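Local coordinates for protein STN1 (Saccharomyces cerevisiae, PDB 3KEY), which helps regulate telomere length and protect chromosome ends, restraining telomerase loading through its interaction with CDC13, and is represented here by its C-terminal part with two winged helix-turn-helix regions, at residues A[8-11]-A[12-16]; A[20-24]-A[25-29]; A[31-34]-A[35-39]; A[70-74]-A[75-79]. All blocks are in the same frame, centred on the assembly; numbering follows the deposited sequence.

Contact 1 of 4, residues A[8-11]-A[12-16]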
loop_
_atom_site.group_PDB
_atom_site.type_symbol
_atom_site.label_atom_id
_atom_site.label_comp_id
_atom_site.label_asym_id
_atom_site.label_seq_id
_atom_site.Cartn_x
_atom_site.Cartn_y
_atom_site.Cartn_z
ATOM N N SER A 8 0.908 -3.594 -4.281
ATOM C CA SER A 8 1.025 -2.142 -4.192
ATOM C C SER A 8 0.416 -1.430 -5.406
ATOM O O SER A 8 0.006 -0.279 -5.305
ATOM C CB SER A 8 2.488 -1.723 -3.975
ATOM O OG SER A 8 2.873 -1.895 -2.608
ATOM N N ASN A 9 0.350 -2.104 -6.551
ATOM C CA ASN A 9 -0.281 -1.492 -7.723
ATOM C C ASN A 9 -1.791 -1.384 -7.446
ATOM O O ASN A 9 -2.425 -0.378 -7.776
ATOM C CB ASN A 9 -0.044 -2.327 -8.988
ATOM C CG ASN A 9 1.317 -2.058 -9.623
ATOM O OD1 ASN A 9 1.775 -0.914 -9.685
ATOM N ND2 ASN A 9 1.959 -3.113 -10.115
ATOM N N LEU A 10 -2.362 -2.424 -6.839
ATOM C CA LEU A 10 -3.778 -2.401 -6.497
ATOM C C LEU A 10 -3.966 -1.357 -5.403
ATOM O O LEU A 10 -4.943 -0.609 -5.413
ATOM C CB LEU A 10 -4.255 -3.771 -5.997
ATOM C CG LEU A 10 -5.701 -3.788 -5.478
ATOM C CD1 LEU A 10 -6.653 -3.303 -6.570
ATOM C CD2 LEU A 10 -6.072 -5.186 -5.017
ATOM N N MET A 11 -3.023 -1.307 -4.463
ATOM C CA MET A 11 -3.095 -0.329 -3.384
ATOM C C MET A 11 -3.179 1.092 -3.960
ATOM O O MET A 11 -4.009 1.896 -3.529
ATOM C CB MET A 11 -1.873 -0.441 -2.461
ATOM C CG MET A 11 -1.855 0.619 -1.353
ATOM S SD MET A 11 -0.373 0.563 -0.310
ATOM C CE MET A 11 0.881 1.222 -1.459
ATOM N N LEU A 12 -2.334 1.393 -4.944
ATOM C CA LEU A 12 -2.331 2.721 -5.559
ATOM C C LEU A 12 -3.629 3.028 -6.300
ATOM O O LEU A 12 -4.052 4.183 -6.371
ATOM C CB LEU A 12 -1.144 2.867 -6.521
ATOM C CG LEU A 12 0.247 2.907 -5.881
ATOM C CD1 LEU A 12 1.296 3.054 -6.973
ATOM C CD2 LEU A 12 0.340 4.069 -4.899
ATOM N N ILE A 13 -4.258 2.003 -6.861
ATOM C CA ILE A 13 -5.515 2.198 -7.572
ATOM C C ILE A 13 -6.582 2.579 -6.542
ATOM O O ILE A 13 -7.326 3.549 -6.719
ATOM C CB ILE A 13 -5.931 0.909 -8.314
ATOM C CG1 ILE A 13 -4.924 0.618 -9.436
ATOM C CG2 ILE A 13 -7.352 1.045 -8.847
ATOM C CD1 ILE A 13 -5.186 -0.665 -10.205
ATOM N N LEU A 14 -6.633 1.823 -5.450
ATOM C CA LEU A 14 -7.601 2.086 -4.391
ATOM C C LEU A 14 -7.415 3.486 -3.816
ATOM O O LEU A 14 -8.388 4.203 -3.582
ATOM C CB LEU A 14 -7.463 1.036 -3.286
ATOM C CG LEU A 14 -7.829 -0.373 -3.756
ATOM C CD1 LEU A 14 -7.545 -1.391 -2.672
ATOM C CD2 LEU A 14 -9.292 -0.400 -4.138
ATOM N N LEU A 15 -6.166 3.884 -3.611
ATOM C CA LEU A 15 -5.874 5.203 -3.064
ATOM C C LEU A 15 -6.419 6.318 -3.962
ATOM O O LEU A 15 -6.935 7.320 -3.467
ATOM C CB LEU A 15 -4.365 5.376 -2.883
ATOM C CG LEU A 15 -3.900 6.717 -2.300
ATOM C CD1 LEU A 15 -4.410 6.867 -0.871
ATOM C CD2 LEU A 15 -2.379 6.790 -2.327
ATOM N N GLY A 16 -6.312 6.130 -5.276
ATOM C CA GLY A 16 -6.781 7.128 -6.222
ATOM C C GLY A 16 -8.282 7.221 -6.454
ATOM O O GLY A 16 -8.757 8.221 -6.993
#
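L10 and L14 meet one helical turn apart: CG of L10 lies 4.1 Å from CD1 of L14, the two side chains meeting at a slant. L10 swings CG anti to its backbone N (chi1 174°), whereas L14 carries CG beside the N (chi1 -65°), and this brings CD1 of L14 back along the helix toward L10. A looser apolar approach joins the methyl CE of M11 and CD2 of L12, 4.5 Å apart, on another side of the same helix; the M11 chain runs extended and bends only at its last torsion. Under these side chains the alpha-helical backbone is regular: L12 N bonds to S8 O, I13 N to N9 O at 3.1 Å, L14 N to L10 O at 3.0 Å and L15 N to M11 O at 2.9 Å. The L14 bond is nearly straight at hydrogen, 169°. This is helix 6-16, the first helix of the first winged helix-turn-helix region, and much of this contact is buried. CG1 of I13 rests 3.2 Å from N9 O, and its side chain goes on to touch E32 and V33 of helix 31-47, while N9 touches V36. M11 and L14 both touch L92 of helix 90-108, which belongs to the second winged helix-turn-helix region. L12 and L15 lean on R145 of helix 132-149, in that same second region.

Contact 2 of 4, residues A[20-24]-A[25-29]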
loop_
_atom_site.group_PDB
_atom_site.type_symbol
_atom_site.label_atom_id
_atom_site.label_comp_id
_atom_site.label_asym_id
_atom_site.label_seq_id
_atom_site.Cartn_x
_atom_site.Cartn_y
_atom_site.Cartn_z
ATOM N N LYS A 20 -15.099 6.698 -0.526
ATOM C CA LYS A 20 -14.695 6.184 0.778
ATOM C C LYS A 20 -14.853 4.671 0.897
ATOM O O LYS A 20 -14.294 4.052 1.802
ATOM C CB LYS A 20 -15.505 6.861 1.880
ATOM C CG LYS A 20 -15.508 8.373 1.799
ATOM C CD LYS A 20 -16.542 8.940 2.758
ATOM C CE LYS A 20 -16.817 10.415 2.513
ATOM N NZ LYS A 20 -17.882 10.891 3.449
ATOM N N GLU A 21 -15.616 4.079 -0.015
ATOM C CA GLU A 21 -15.842 2.639 0.002
ATOM C C GLU A 21 -16.136 2.144 -1.409
ATOM O O GLU A 21 -16.518 2.923 -2.286
ATOM C CB GLU A 21 -17.047 2.291 0.892
ATOM C CG GLU A 21 -18.330 1.936 0.091
ATOM C CD GLU A 21 -19.605 2.050 0.932
ATOM O OE1 GLU A 21 -20.707 1.740 0.423
ATOM O OE2 GLU A 21 -19.496 2.465 2.106
ATOM N N ILE A 22 -15.969 0.843 -1.615
ATOM C CA ILE A 22 -16.261 0.229 -2.901
ATOM C C ILE A 22 -16.531 -1.261 -2.716
ATOM O O ILE A 22 -15.888 -1.932 -1.904
ATOM C CB ILE A 22 -15.109 0.429 -3.916
ATOM C CG1 ILE A 22 -15.521 -0.135 -5.280
ATOM C CG2 ILE A 22 -13.841 -0.261 -3.422
ATOM C CD1 ILE A 22 -14.567 0.223 -6.408
ATOM N N SER A 23 -17.501 -1.776 -3.460
ATOM C CA SER A 23 -17.834 -3.185 -3.359
ATOM C C SER A 23 -16.851 -4.010 -4.173
ATOM O O SER A 23 -16.239 -3.517 -5.122
ATOM C CB SER A 23 -19.255 -3.443 -3.869
ATOM O OG SER A 23 -19.334 -3.208 -5.266
ATOM N N ASN A 24 -16.718 -5.270 -3.781
ATOM C CA ASN A 24 -15.838 -6.227 -4.425
ATOM C C ASN A 24 -16.144 -6.311 -5.930
ATOM O O ASN A 24 -15.229 -6.352 -6.756
ATOM C CB ASN A 24 -16.047 -7.588 -3.756
ATOM C CG ASN A 24 -14.948 -8.577 -4.062
ATOM O OD1 ASN A 24 -13.788 -8.377 -3.696
ATOM N ND2 ASN A 24 -15.311 -9.668 -4.723
ATOM N N SER A 25 -17.430 -6.322 -6.284
ATOM C CA SER A 25 -17.824 -6.419 -7.689
ATOM C C SER A 25 -17.527 -5.157 -8.493
ATOM O O SER A 25 -17.128 -5.242 -9.656
ATOM C CB SER A 25 -19.313 -6.791 -7.815
ATOM O OG SER A 25 -20.155 -5.801 -7.257
ATOM N N ASP A 26 -17.714 -3.986 -7.891
ATOM C CA ASP A 26 -17.418 -2.751 -8.608
ATOM C C ASP A 26 -15.920 -2.598 -8.803
ATOM O O ASP A 26 -15.469 -2.101 -9.836
ATOM C CB ASP A 26 -17.956 -1.530 -7.861
ATOM C CG ASP A 26 -19.466 -1.395 -7.974
ATOM O OD1 ASP A 26 -20.061 -2.049 -8.857
ATOM O OD2 ASP A 26 -20.060 -0.625 -7.193
ATOM N N LEU A 27 -15.148 -3.032 -7.811
ATOM C CA LEU A 27 -13.698 -2.929 -7.880
ATOM C C LEU A 27 -13.134 -3.804 -9.000
ATOM O O LEU A 27 -12.274 -3.373 -9.770
ATOM C CB LEU A 27 -13.075 -3.341 -6.541
ATOM C CG LEU A 27 -11.543 -3.297 -6.463
ATOM C CD1 LEU A 27 -11.061 -1.880 -6.717
ATOM C CD2 LEU A 27 -11.077 -3.790 -5.092
ATOM N N TYR A 28 -13.637 -5.031 -9.079
ATOM C CA TYR A 28 -13.197 -5.999 -10.075
ATOM C C TYR A 28 -13.501 -5.568 -11.509
ATOM O O TYR A 28 -12.867 -6.046 -12.449
ATOM C CB TYR A 28 -13.853 -7.346 -9.790
ATOM C CG TYR A 28 -13.313 -8.493 -10.607
ATOM C CD1 TYR A 28 -13.947 -8.905 -11.782
ATOM C CD2 TYR A 28 -12.193 -9.199 -10.182
ATOM C CE1 TYR A 28 -13.474 -10.005 -12.510
ATOM C CE2 TYR A 28 -11.712 -10.294 -10.899
ATOM C CZ TYR A 28 -12.359 -10.693 -12.056
ATOM O OH TYR A 28 -11.905 -11.793 -12.735
ATOM N N LYS A 29 -14.461 -4.662 -11.673
ATOM C CA LYS A 29 -14.838 -4.177 -12.998
ATOM C C LYS A 29 -13.939 -3.054 -13.526
ATOM O O LYS A 29 -14.020 -2.695 -14.703
ATOM C CB LYS A 29 -16.295 -3.693 -12.991
ATOM C CG LYS A 29 -17.316 -4.794 -12.761
ATOM C CD LYS A 29 -18.729 -4.234 -12.736
ATOM C CE LYS A 29 -19.753 -5.324 -12.435
ATOM N NZ LYS A 29 -21.134 -4.769 -12.311
HETATM O O HOH W 1 -19.108 0.181 -4.933
#
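I22 lays its longer branch over the first turn of the following helix: CG1 passes 3.8 Å from CB of D26, the two side chains set at a slant, and CD1 ends 3.6 Å from CA of L27. Putting CG1 anti to the backbone N (chi1 -175°) carries this arm forward along the chain to the helix. The next residue, S23, is the N-cap. Its OG sits between the backbone N and the carbonyl carbon (chi1 67°) and accepts from D26 N at 3.2 Å, with 156° at the hydrogen, thus occupying a first-turn N-H that has no earlier helical carbonyl to use. A water adds a second tie, accepting from S23 N at 2.9 Å and donating to OD2 of D26 at 2.6 Å. Behind the cap, S23 O takes L27 N at 2.9 Å and N24 O takes Y28 N at 3.1 Å. Replacing the capping serine by alanine removes the hydroxyl, which would probably leave D26 N without its capping acceptor and the helix start less firmly fixed. Strand 21-23 is an outer strand of the three-stranded sheet of the first winged helix-turn-helix region, and I22 pairs through its backbone with F87 of strand 86-88. On the helix side, L27 touches V33 of helix 31-47 and F64 of helix 56-73, and the Y28 ring meets that of F64 edge-to-face.

Contact 3 of 4, residues A[31-34]-A[35-39]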
loop_
_atom_site.group_PDB
_atom_site.type_symbol
_atom_site.label_atom_id
_atom_site.label_comp_id
_atom_site.label_asym_id
_atom_site.label_seq_id
_atom_site.Cartn_x
_atom_site.Cartn_y
_atom_site.Cartn_z
ATOM N N LYS A 31 -10.920 -1.189 -15.121
ATOM C CA LYS A 31 -9.925 -1.553 -16.128
ATOM C C LYS A 31 -8.554 -1.772 -15.509
ATOM O O LYS A 31 -7.932 -2.816 -15.714
ATOM C CB LYS A 31 -9.836 -0.470 -17.212
ATOM C CG LYS A 31 -8.923 -0.842 -18.374
ATOM C CD LYS A 31 -8.936 0.211 -19.476
ATOM C CE LYS A 31 -8.110 -0.251 -20.676
ATOM N NZ LYS A 31 -8.120 0.725 -21.809
ATOM N N GLU A 32 -8.089 -0.784 -14.750
ATOM C CA GLU A 32 -6.792 -0.869 -14.091
ATOM C C GLU A 32 -6.676 -2.122 -13.225
ATOM O O GLU A 32 -5.614 -2.748 -13.169
ATOM C CB GLU A 32 -6.548 0.374 -13.230
ATOM C CG GLU A 32 -5.826 1.503 -13.952
ATOM C CD GLU A 32 -5.498 2.668 -13.029
ATOM O OE1 GLU A 32 -6.437 3.383 -12.610
ATOM O OE2 GLU A 32 -4.301 2.866 -12.713
ATOM N N VAL A 33 -7.763 -2.487 -12.552
ATOM C CA VAL A 33 -7.752 -3.671 -11.700
ATOM C C VAL A 33 -7.630 -4.945 -12.540
ATOM O O VAL A 33 -6.866 -5.847 -12.198
ATOM C CB VAL A 33 -9.027 -3.749 -10.815
ATOM C CG1 VAL A 33 -9.034 -5.044 -10.014
ATOM C CG2 VAL A 33 -9.069 -2.554 -9.866
ATOM N N ARG A 34 -8.373 -5.021 -13.640
ATOM C CA ARG A 34 -8.297 -6.199 -14.501
ATOM C C ARG A 34 -6.868 -6.428 -15.015
ATOM O O ARG A 34 -6.420 -7.569 -15.113
ATOM C CB ARG A 34 -9.267 -6.074 -15.689
ATOM C CG ARG A 34 -10.747 -6.173 -15.321
ATOM C CD ARG A 34 -11.017 -7.361 -14.392
ATOM N NE ARG A 34 -10.584 -8.647 -14.944
ATOM C CZ ARG A 34 -11.219 -9.307 -15.910
ATOM N NH1 ARG A 34 -12.329 -8.809 -16.443
ATOM N NH2 ARG A 34 -10.743 -10.470 -16.344
ATOM N N SER A 35 -6.151 -5.349 -15.326
ATOM C CA SER A 35 -4.772 -5.460 -15.819
ATOM C C SER A 35 -3.894 -6.160 -14.790
ATOM O O SER A 35 -3.165 -7.094 -15.115
ATOM C CB SER A 35 -4.188 -4.078 -16.106
ATOM O OG SER A 35 -5.019 -3.355 -16.994
ATOM N N VAL A 36 -3.968 -5.689 -13.549
ATOM C CA VAL A 36 -3.201 -6.269 -12.454
ATOM C C VAL A 36 -3.601 -7.734 -12.249
ATOM O O VAL A 36 -2.744 -8.609 -12.100
ATOM C CB VAL A 36 -3.447 -5.493 -11.122
ATOM C CG1 VAL A 36 -2.731 -6.178 -9.974
ATOM C CG2 VAL A 36 -2.959 -4.059 -11.257
ATOM N N VAL A 37 -4.908 -7.991 -12.243
ATOM C CA VAL A 37 -5.439 -9.342 -12.038
ATOM C C VAL A 37 -5.020 -10.317 -13.144
ATOM O O VAL A 37 -4.602 -11.443 -12.875
ATOM C CB VAL A 37 -6.989 -9.310 -11.938
ATOM C CG1 VAL A 37 -7.542 -10.724 -11.950
ATOM C CG2 VAL A 37 -7.410 -8.596 -10.649
ATOM N N THR A 38 -5.137 -9.882 -14.391
ATOM C CA THR A 38 -4.757 -10.728 -15.515
ATOM C C THR A 38 -3.275 -11.099 -15.425
ATOM O O THR A 38 -2.896 -12.255 -15.636
ATOM C CB THR A 38 -5.033 -10.010 -16.844
ATOM O OG1 THR A 38 -6.433 -9.717 -16.927
ATOM C CG2 THR A 38 -4.611 -10.884 -18.034
ATOM N N SER A 39 -2.442 -10.119 -15.094
ATOM C CA SER A 39 -1.008 -10.356 -14.968
ATOM C C SER A 39 -0.716 -11.397 -13.879
ATOM O O SER A 39 0.067 -12.332 -14.090
ATOM C CB SER A 39 -0.284 -9.039 -14.651
ATOM O OG SER A 39 1.103 -9.254 -14.444
#
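R34 O is gripped by the backbone of T38, whose N donates over 2.7 Å with 165° at the hydrogen, and the T38 hydroxyl lies close to the same oxygen, OG1 to R34 O 2.8 Å. The two belong to the first turns of helix 31-47 in the first winged helix-turn-helix region. T38 holds OG1 beside its own backbone N (chi1 -60°), which folds the hydroxyl back over the preceding turn to R34 O. The hydroxyl also hydrogen-bonds to OE2 of E60. E60 of helix 56-73 is also the salt-bridge partner of R34 NH2. The arginine chain bends at its second and third torsions on the way, so one carboxylate serves both R34 and T38 and joins the two helices at this level. S35 repeats the folded-back hydroxyl a little earlier in the helix, its OG 3.2 Å from K31 O, which also accepts from S35 N at 3.1 Å. V37 N donates to V33 O at 2.9 Å, while the V36 N to E32 O bond is weak. The apolar face turns inward instead: V33 and V37, both buried, touch F64 of helix 56-73, and V36 touches L67 of the same helix. Between V33 and V37 the meeting is oblique. V37 CG2, placed beside its backbone N, sits 3.2 Å from V33 O and 4.0 Å from V33 CG1.

Contact 4 of 4, residues A[70-74]-A[75-79]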
loop_
_atom_site.group_PDB
_atom_site.type_symbol
_atom_site.label_atom_id
_atom_site.label_comp_id
_atom_site.label_asym_id
_atom_site.label_seq_id
_atom_site.Cartn_x
_atom_site.Cartn_y
_atom_site.Cartn_z
ATOM N N ARG A 70 -4.497 -9.799 0.693
ATOM C CA ARG A 70 -3.178 -9.377 1.159
ATOM C C ARG A 70 -3.297 -7.992 1.796
ATOM O O ARG A 70 -2.702 -7.731 2.840
ATOM C CB ARG A 70 -2.166 -9.307 0.002
ATOM C CG ARG A 70 -1.798 -10.643 -0.631
ATOM C CD ARG A 70 -0.776 -10.467 -1.764
ATOM N NE ARG A 70 -0.712 -11.637 -2.642
ATOM C CZ ARG A 70 0.060 -11.729 -3.724
ATOM N NH1 ARG A 70 0.850 -10.721 -4.072
ATOM N NH2 ARG A 70 0.034 -12.829 -4.467
ATOM N N LEU A 71 -4.064 -7.109 1.160
ATOM C CA LEU A 71 -4.266 -5.753 1.658
ATOM C C LEU A 71 -5.041 -5.734 2.980
ATOM O O LEU A 71 -4.629 -5.073 3.936
ATOM C CB LEU A 71 -4.993 -4.907 0.604
ATOM C CG LEU A 71 -4.206 -4.689 -0.696
ATOM C CD1 LEU A 71 -5.051 -3.945 -1.715
ATOM C CD2 LEU A 71 -2.926 -3.916 -0.385
ATOM N N VAL A 72 -6.159 -6.455 3.035
ATOM C CA VAL A 72 -6.961 -6.514 4.258
ATOM C C VAL A 72 -6.096 -7.090 5.378
ATOM O O VAL A 72 -6.154 -6.643 6.519
ATOM C CB VAL A 72 -8.206 -7.429 4.086
ATOM C CG1 VAL A 72 -8.968 -7.527 5.411
ATOM C CG2 VAL A 72 -9.114 -6.885 2.990
ATOM N N SER A 73 -5.283 -8.079 5.028
ATOM C CA SER A 73 -4.399 -8.754 5.973
ATOM C C SER A 73 -3.330 -7.844 6.595
ATOM O O SER A 73 -2.867 -8.094 7.714
ATOM C CB SER A 73 -3.728 -9.935 5.268
ATOM O OG SER A 73 -2.755 -10.542 6.091
ATOM N N GLN A 74 -2.929 -6.803 5.866
ATOM C CA GLN A 74 -1.928 -5.864 6.365
ATOM C C GLN A 74 -2.607 -4.674 7.028
ATOM O O GLN A 74 -1.939 -3.766 7.523
ATOM C CB GLN A 74 -1.046 -5.349 5.228
ATOM C CG GLN A 74 -0.233 -6.408 4.523
ATOM C CD GLN A 74 0.784 -5.797 3.575
ATOM O OE1 GLN A 74 0.436 -5.018 2.690
ATOM N NE2 GLN A 74 2.050 -6.147 3.760
ATOM N N GLY A 75 -3.939 -4.675 7.010
ATOM C CA GLY A 75 -4.702 -3.595 7.609
ATOM C C GLY A 75 -4.799 -2.357 6.740
ATOM O O GLY A 75 -5.253 -1.308 7.201
ATOM N N LEU A 76 -4.381 -2.468 5.479
ATOM C CA LEU A 76 -4.413 -1.321 4.569
ATOM C C LEU A 76 -5.841 -0.923 4.173
ATOM O O LEU A 76 -6.136 0.255 3.935
ATOM C CB LEU A 76 -3.545 -1.612 3.341
ATOM C CG LEU A 76 -2.051 -1.687 3.706
ATOM C CD1 LEU A 76 -1.215 -2.060 2.488
ATOM C CD2 LEU A 76 -1.596 -0.336 4.272
ATOM N N ILE A 77 -6.722 -1.909 4.088
ATOM C CA ILE A 77 -8.127 -1.642 3.807
ATOM C C ILE A 77 -8.913 -2.603 4.674
ATOM O O ILE A 77 -8.412 -3.654 5.075
ATOM C CB ILE A 77 -8.538 -1.886 2.325
ATOM C CG1 ILE A 77 -8.273 -3.342 1.945
ATOM C CG2 ILE A 77 -7.836 -0.888 1.418
ATOM C CD1 ILE A 77 -8.794 -3.712 0.569
ATOM N N GLY A 78 -10.147 -2.239 4.976
ATOM C CA GLY A 78 -10.959 -3.126 5.774
ATOM C C GLY A 78 -12.196 -3.517 5.023
ATOM O O GLY A 78 -12.593 -2.856 4.036
ATOM N N LEU A 79 -12.789 -4.610 5.487
ATOM C CA LEU A 79 -14.031 -5.109 4.923
ATOM C C LEU A 79 -15.063 -4.412 5.788
ATOM O O LEU A 79 -15.306 -4.847 6.918
ATOM C CB LEU A 79 -14.116 -6.625 5.118
ATOM C CG LEU A 79 -15.260 -7.360 4.434
ATOM C CD1 LEU A 79 -15.253 -7.123 2.933
ATOM C CD2 LEU A 79 -15.050 -8.817 4.777
HETATM O O HOH W 2 -8.228 -4.423 7.866
#
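I77 turns its longer branch back onto the helix it has just left. From CB, CG1 stands between the backbone N and the carbonyl carbon (chi1 60°) and comes 3.8 Å from CG2 of V72 and 3.9 Å from CB of L71; CD1 at the tip lies 4.0 Å from each of those two atoms. The V72 and I77 side chains cross at about a right angle. The turn beneath them is a Schellman motif ending helix 56-73, with G75, at phi 80°, the first residue to leave the helix; a CB on it would collide with Q74 O. L76 N donates to L71 O at 3.0 Å and G75 N to V72 O, the latter from well above the carbonyl plane. L71 O also accepts from Q74 N, which approaches from the opposite face to L76 N. Beyond G75, L76 packs on L71, CD1 to CD2 3.8 Å apart, and L76 runs alongside Q74. Strand 78-81 then joins the three-stranded sheet of the first winged helix-turn-helix region, where I77 and V72 both touch F87 of strand 86-88. Cut back to alanine, the isoleucine would lose CG1 and CD1, which is likely to uncover L71 CB and V72 CG2 and open a gap beside the helix end. The I77 carbonyl is tied back too: its O takes a bond from a water that also bonds weakly to V72 O, and V72 CA points its hydrogen at I77 O from 3.3 Å, at 167°.

How the contacts relate
All four contacts lie in the first winged helix-turn-helix region and follow one another in series along the chain, without interleaving. Contact 1, on helix 6-16, is the hub: its centre is 13 Å from that of contact 2 and 12 Å from those of contacts 3 and 4, and it touches each. L14 meets L27, L10 packs on V33, and L10 and L14 reach L71. Contacts 2 and 3 also touch, around V33 and R34, whereas contact 4 stays apart from both, although contacts 2 and 4 reach the same three-stranded sheet. Helices 24-28, 31-47 and 56-73 thus all pack on helix 6-16 within one compact domain.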